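Long-range contacts in enoyl-CoA hydratase/isomerase family protein (Bacillus anthracis, PDB 3KQF), which probably catalyses the reversible addition of water to 2-enoyl-CoA thioesters, giving 3-hydroxyacyl-CoA, as in fatty-acid beta-oxidation: residues A[52-57]-A[101-106]; A[33-38]-A[85-90]. One frame throughout, in Å; residues are numbered along the deposited sequence. Where two conformers were deposited one is given.

Contact 1: residues A[52-57]-A[101-106]; sequences ANTRVV and LPQPVI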
# COMPACT_ATOMS: atom_id res chain seq x y z
N ALA A 52 7.55 -32.15 0.84
CA ALA A 52 6.51 -32.09 -0.18
C ALA A 52 5.09 -32.38 0.36
O ALA A 52 4.09 -31.91 -0.20
CB ALA A 52 6.85 -33.06 -1.32
N ASN A 53 5.00 -33.14 1.45
CA ASN A 53 3.72 -33.49 2.06
C ASN A 53 3.15 -32.35 2.91
O ASN A 53 1.96 -32.33 3.24
CB ASN A 53 3.88 -34.75 2.92
CG ASN A 53 2.55 -35.28 3.44
OD1 ASN A 53 1.50 -35.05 2.84
ND2 ASN A 53 2.61 -36.01 4.54
N THR A 54 4.01 -31.40 3.28
CA THR A 54 3.59 -30.26 4.11
C THR A 54 3.13 -29.11 3.22
O THR A 54 3.91 -28.57 2.43
CB THR A 54 4.71 -29.79 5.04
OG1 THR A 54 5.03 -30.87 5.93
CG2 THR A 54 4.27 -28.58 5.86
N ARG A 55 1.86 -28.73 3.37
CA ARG A 55 1.29 -27.70 2.50
C ARG A 55 1.16 -26.31 3.10
O ARG A 55 1.10 -25.34 2.35
CB ARG A 55 -0.08 -28.15 1.98
CG ARG A 55 -0.01 -29.38 1.06
CD ARG A 55 -1.38 -29.87 0.62
NE ARG A 55 -1.27 -31.08 -0.20
CZ ARG A 55 -2.27 -31.65 -0.86
NH1 ARG A 55 -3.50 -31.14 -0.82
NH2 ARG A 55 -2.03 -32.74 -1.57
N VAL A 56 1.11 -26.22 4.42
CA VAL A 56 0.94 -24.95 5.11
C VAL A 56 1.61 -25.09 6.45
O VAL A 56 1.60 -26.18 7.08
CB VAL A 56 -0.56 -24.61 5.38
CG1 VAL A 56 -0.69 -23.24 6.03
CG2 VAL A 56 -1.39 -24.66 4.10
N VAL A 57 2.14 -23.97 6.92
CA VAL A 57 2.80 -23.88 8.20
C VAL A 57 2.12 -22.81 9.07
O VAL A 57 1.74 -21.72 8.59
CB VAL A 57 4.29 -23.44 8.01
CG1 VAL A 57 5.00 -23.27 9.37
CG2 VAL A 57 5.03 -24.44 7.11
N LEU A 101 10.11 -20.06 2.68
CA LEU A 101 9.54 -21.41 2.65
C LEU A 101 8.58 -21.49 1.47
O LEU A 101 7.88 -20.51 1.16
CB LEU A 101 8.76 -21.71 3.91
CG LEU A 101 9.53 -22.08 5.15
CD1 LEU A 101 8.56 -22.18 6.34
CD2 LEU A 101 10.31 -23.38 4.91
N PRO A 102 8.54 -22.64 0.78
CA PRO A 102 7.63 -22.74 -0.34
C PRO A 102 6.19 -22.68 0.09
O PRO A 102 5.31 -22.25 -0.68
CB PRO A 102 7.94 -24.13 -0.94
CG PRO A 102 8.67 -24.86 0.10
CD PRO A 102 9.41 -23.83 0.90
N GLN A 103 5.92 -23.11 1.31
CA GLN A 103 4.56 -23.13 1.81
C GLN A 103 4.10 -21.78 2.35
O GLN A 103 4.92 -21.01 2.85
CB GLN A 103 4.43 -24.11 2.98
CG GLN A 103 4.79 -25.56 2.71
CD GLN A 103 6.27 -25.90 2.93
OE1 GLN A 103 7.11 -25.03 3.10
NE2 GLN A 103 6.57 -27.20 2.92
N PRO A 104 2.79 -21.52 2.29
CA PRO A 104 2.29 -20.34 3.00
C PRO A 104 2.56 -20.50 4.51
O PRO A 104 2.48 -21.63 5.05
CB PRO A 104 0.78 -20.39 2.72
CG PRO A 104 0.67 -21.05 1.42
CD PRO A 104 1.73 -22.13 1.46
N VAL A 105 2.84 -19.40 5.20
CA VAL A 105 3.10 -19.42 6.62
C VAL A 105 2.15 -18.44 7.28
O VAL A 105 2.07 -17.27 6.87
CB VAL A 105 4.61 -19.03 6.95
CG1 VAL A 105 4.85 -19.02 8.45
CG2 VAL A 105 5.60 -19.94 6.20
N ILE A 106 1.37 -18.94 8.23
CA ILE A 106 0.38 -18.14 8.95
C ILE A 106 0.86 -17.90 10.35
O ILE A 106 1.24 -18.84 11.04
CB ILE A 106 -0.98 -18.90 9.02
CG1 ILE A 106 -1.45 -19.30 7.61
CG2 ILE A 106 -2.02 -18.07 9.72
CD1 ILE A 106 -2.76 -20.15 7.58
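V57 and V105 form a parallel bridge where two central strands of the crotonase fold, 56-61 and 105-109, start side by side. The connection between them, which includes helix 81-99, makes a beta-alpha-beta crossover. Two backbone bonds set the register: V57 N gives to P104 O at 3.0 Å, and I106 N gives to V57 O at 2.8 Å. P104 and I106 flank V105, so V57 is held through both its N-H and its C=O.

Just ahead of the bridge, the side chain of Q103 replaces strand pairing. Its CB lies 3.6 Å from R55 O; CG then passes close to T54 O, and the chain bends at the next bond (chi2 88°), which turns the amide back toward T54. The amide carbon CD lies 3.6 Å from T54 O. At the tip, NE2 donates to T54 O over 3.0 Å, with an N-H...O angle of 156°. The acceptor lies in the plane of the Q103 amide, whereas NE2 sits 40° out of the T54 carbonyl plane, above it. NE2 also donates to I48 O of helix 35-49, and these two acceptors fix the rotation of the amide. T54 O takes a further, weak bond from R213 NH2, while T54 OG1 turns to E51.

Neighbouring valines project to opposite faces of the sheet. On one, V57 CB meets V105 CG2 at 4.2 Å. On the other, V56 CG1 touches I106 CD1 at 4.0 Å, beside A201, I204 and I200 of helix 193-206. Besides accepting from I106 N, V57 O lies 3.3 Å from V105 CA in a C-H...O contact.

Contact 2: residues A[33-38]-A[85-90]; sequences LSLALL and RHAVSM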
# COMPACT_ATOMS: atom_id res chain seq x y z
N LEU A 33 13.64 -14.48 21.57
CA LEU A 33 14.51 -15.17 20.63
C LEU A 33 15.97 -15.27 21.08
O LEU A 33 16.76 -14.36 20.83
CB LEU A 33 14.44 -14.45 19.28
CG LEU A 33 13.03 -14.28 18.69
CD1 LEU A 33 13.06 -13.26 17.54
CD2 LEU A 33 12.42 -15.60 18.24
N SER A 34 16.31 -16.36 21.77
CA SER A 34 17.68 -16.59 22.16
C SER A 34 18.40 -17.22 20.97
O SER A 34 17.76 -17.76 20.06
CB SER A 34 17.75 -17.53 23.37
OG SER A 34 17.10 -18.75 23.09
N LEU A 35 19.73 -17.18 20.98
CA LEU A 35 20.49 -17.80 19.89
C LEU A 35 20.18 -19.29 19.83
O LEU A 35 20.11 -19.87 18.76
CB LEU A 35 22.00 -17.56 20.04
CG LEU A 35 22.43 -16.08 20.03
CD1 LEU A 35 23.93 -15.94 20.14
CD2 LEU A 35 21.93 -15.39 18.77
N ALA A 36 20.00 -19.92 20.99
CA ALA A 36 19.68 -21.36 21.02
C ALA A 36 18.34 -21.64 20.34
O ALA A 36 18.22 -22.60 19.55
CB ALA A 36 19.70 -21.89 22.46
N LEU A 37 17.33 -20.81 20.62
CA LEU A 37 16.02 -20.96 19.97
C LEU A 37 16.14 -20.73 18.47
O LEU A 37 15.57 -21.49 17.67
CB LEU A 37 14.98 -20.02 20.58
CG LEU A 37 13.58 -19.97 19.94
CD1 LEU A 37 12.53 -19.49 20.94
CD2 LEU A 37 13.56 -19.08 18.69
N LEU A 38 16.90 -19.72 18.06
CA LEU A 38 17.07 -19.42 16.63
C LEU A 38 17.72 -20.60 15.90
O LEU A 38 17.31 -20.92 14.78
CB LEU A 38 17.85 -18.11 16.43
CG LEU A 38 17.13 -16.85 16.93
CD1 LEU A 38 18.10 -15.68 16.89
CD2 LEU A 38 15.87 -16.53 16.14
N ARG A 85 26.71 -8.27 16.05
CA ARG A 85 26.55 -8.51 14.62
C ARG A 85 26.11 -9.94 14.31
O ARG A 85 25.27 -10.15 13.44
CB ARG A 85 27.83 -8.19 13.85
CG ARG A 85 28.20 -6.74 13.90
CD ARG A 85 29.27 -6.42 12.87
NE ARG A 85 29.69 -5.04 13.01
CZ ARG A 85 30.79 -4.64 13.62
NH1 ARG A 85 31.65 -5.53 14.13
NH2 ARG A 85 31.06 -3.35 13.69
N HIS A 86 26.67 -10.91 15.02
CA HIS A 86 26.31 -12.31 14.82
C HIS A 86 24.88 -12.57 15.24
O HIS A 86 24.15 -13.29 14.55
CB HIS A 86 27.26 -13.25 15.57
CG HIS A 86 26.81 -14.68 15.56
ND1 HIS A 86 26.13 -15.25 16.61
CD2 HIS A 86 26.90 -15.64 14.61
CE1 HIS A 86 25.84 -16.51 16.32
NE2 HIS A 86 26.30 -16.77 15.11
N ALA A 87 24.47 -11.98 16.37
CA ALA A 87 23.11 -12.18 16.88
C ALA A 87 22.07 -11.56 15.97
O ALA A 87 21.05 -12.20 15.66
CB ALA A 87 22.98 -11.63 18.28
N VAL A 88 22.31 -10.34 15.51
CA VAL A 88 21.36 -9.68 14.61
C VAL A 88 21.33 -10.47 13.30
O VAL A 88 20.25 -10.67 12.71
CB VAL A 88 21.68 -8.19 14.39
CG1 VAL A 88 20.59 -7.52 13.62
CG2 VAL A 88 21.82 -7.49 15.74
N SER A 89 22.48 -10.99 12.87
CA SER A 89 22.55 -11.81 11.66
C SER A 89 21.70 -13.09 11.79
O SER A 89 20.99 -13.48 10.85
CB SER A 89 23.99 -12.15 11.32
OG SER A 89 24.02 -13.00 10.19
N MSE A 90 21.78 -13.72 12.96
CA MSE A 90 21.01 -14.93 13.21
C MSE A 90 19.51 -14.67 13.12
O MSE A 90 18.78 -15.46 12.51
CB MSE A 90 21.39 -15.51 14.58
CG MSE A 90 22.75 -16.14 14.59
SE MSE A 90 22.78 -17.68 13.40
CE MSE A 90 21.56 -18.83 14.40
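H86 is the first residue of 85-90 to meet 33-38: its ring presents an edge to L35, whose CD1 lies near the ring plane, 4.2 Å from ND1. One residue on, A87 takes the other methyl of the same leucine, L35 CD2 standing 3.9 Å from A87 CB and just as near its CA, so the small side chain lets the leucine come down against the helix backbone. M90, a selenomethionine, follows three residues later. Its CB touches both leucines, L35 CD2 at 4.2 Å and L38 CD1 at 4.0 Å approaching it from the same side, and the M90 and L38 side chains run past one another in opposite directions. In the conformer given, the M90 chain bends at chi2 (-64°) and chi3 (-67°), and CG stands over one face of the H86 ring, offset toward its rim. Apart from the imidazole edge of H86, the contacts are between apolar groups, with L38 also resting on I91 and T94. On the other segment, S34 OG caps L37 N. The arrangement is helix-to-helix packing between the first turn of helix 35-49 and the N-terminal half of helix 81-99 in the crotonase fold.

In the fold
Contacts 1 and 2 join the same two helix-strand units at different levels. Helix 35-49 leads from contact 2 into strand 56-61, and helix 81-99 leads into strand 105-109, so the segments alternate along the chain. Their centres are 24 Å apart and their nearest atoms about 12 Å apart, without touching; the far end of helix 35-49 bridges the gap, since I48 packs on V57 at contact 1. L33, in segment 33-38, is backbone-bonded to G70, in the connection between strands 56-61 and 105-109. P104 of contact 1 touches Y168 of the second subunit, while R85, in segment 85-90 but outside the contact itself, forms a salt bridge with E239 of the third subunit.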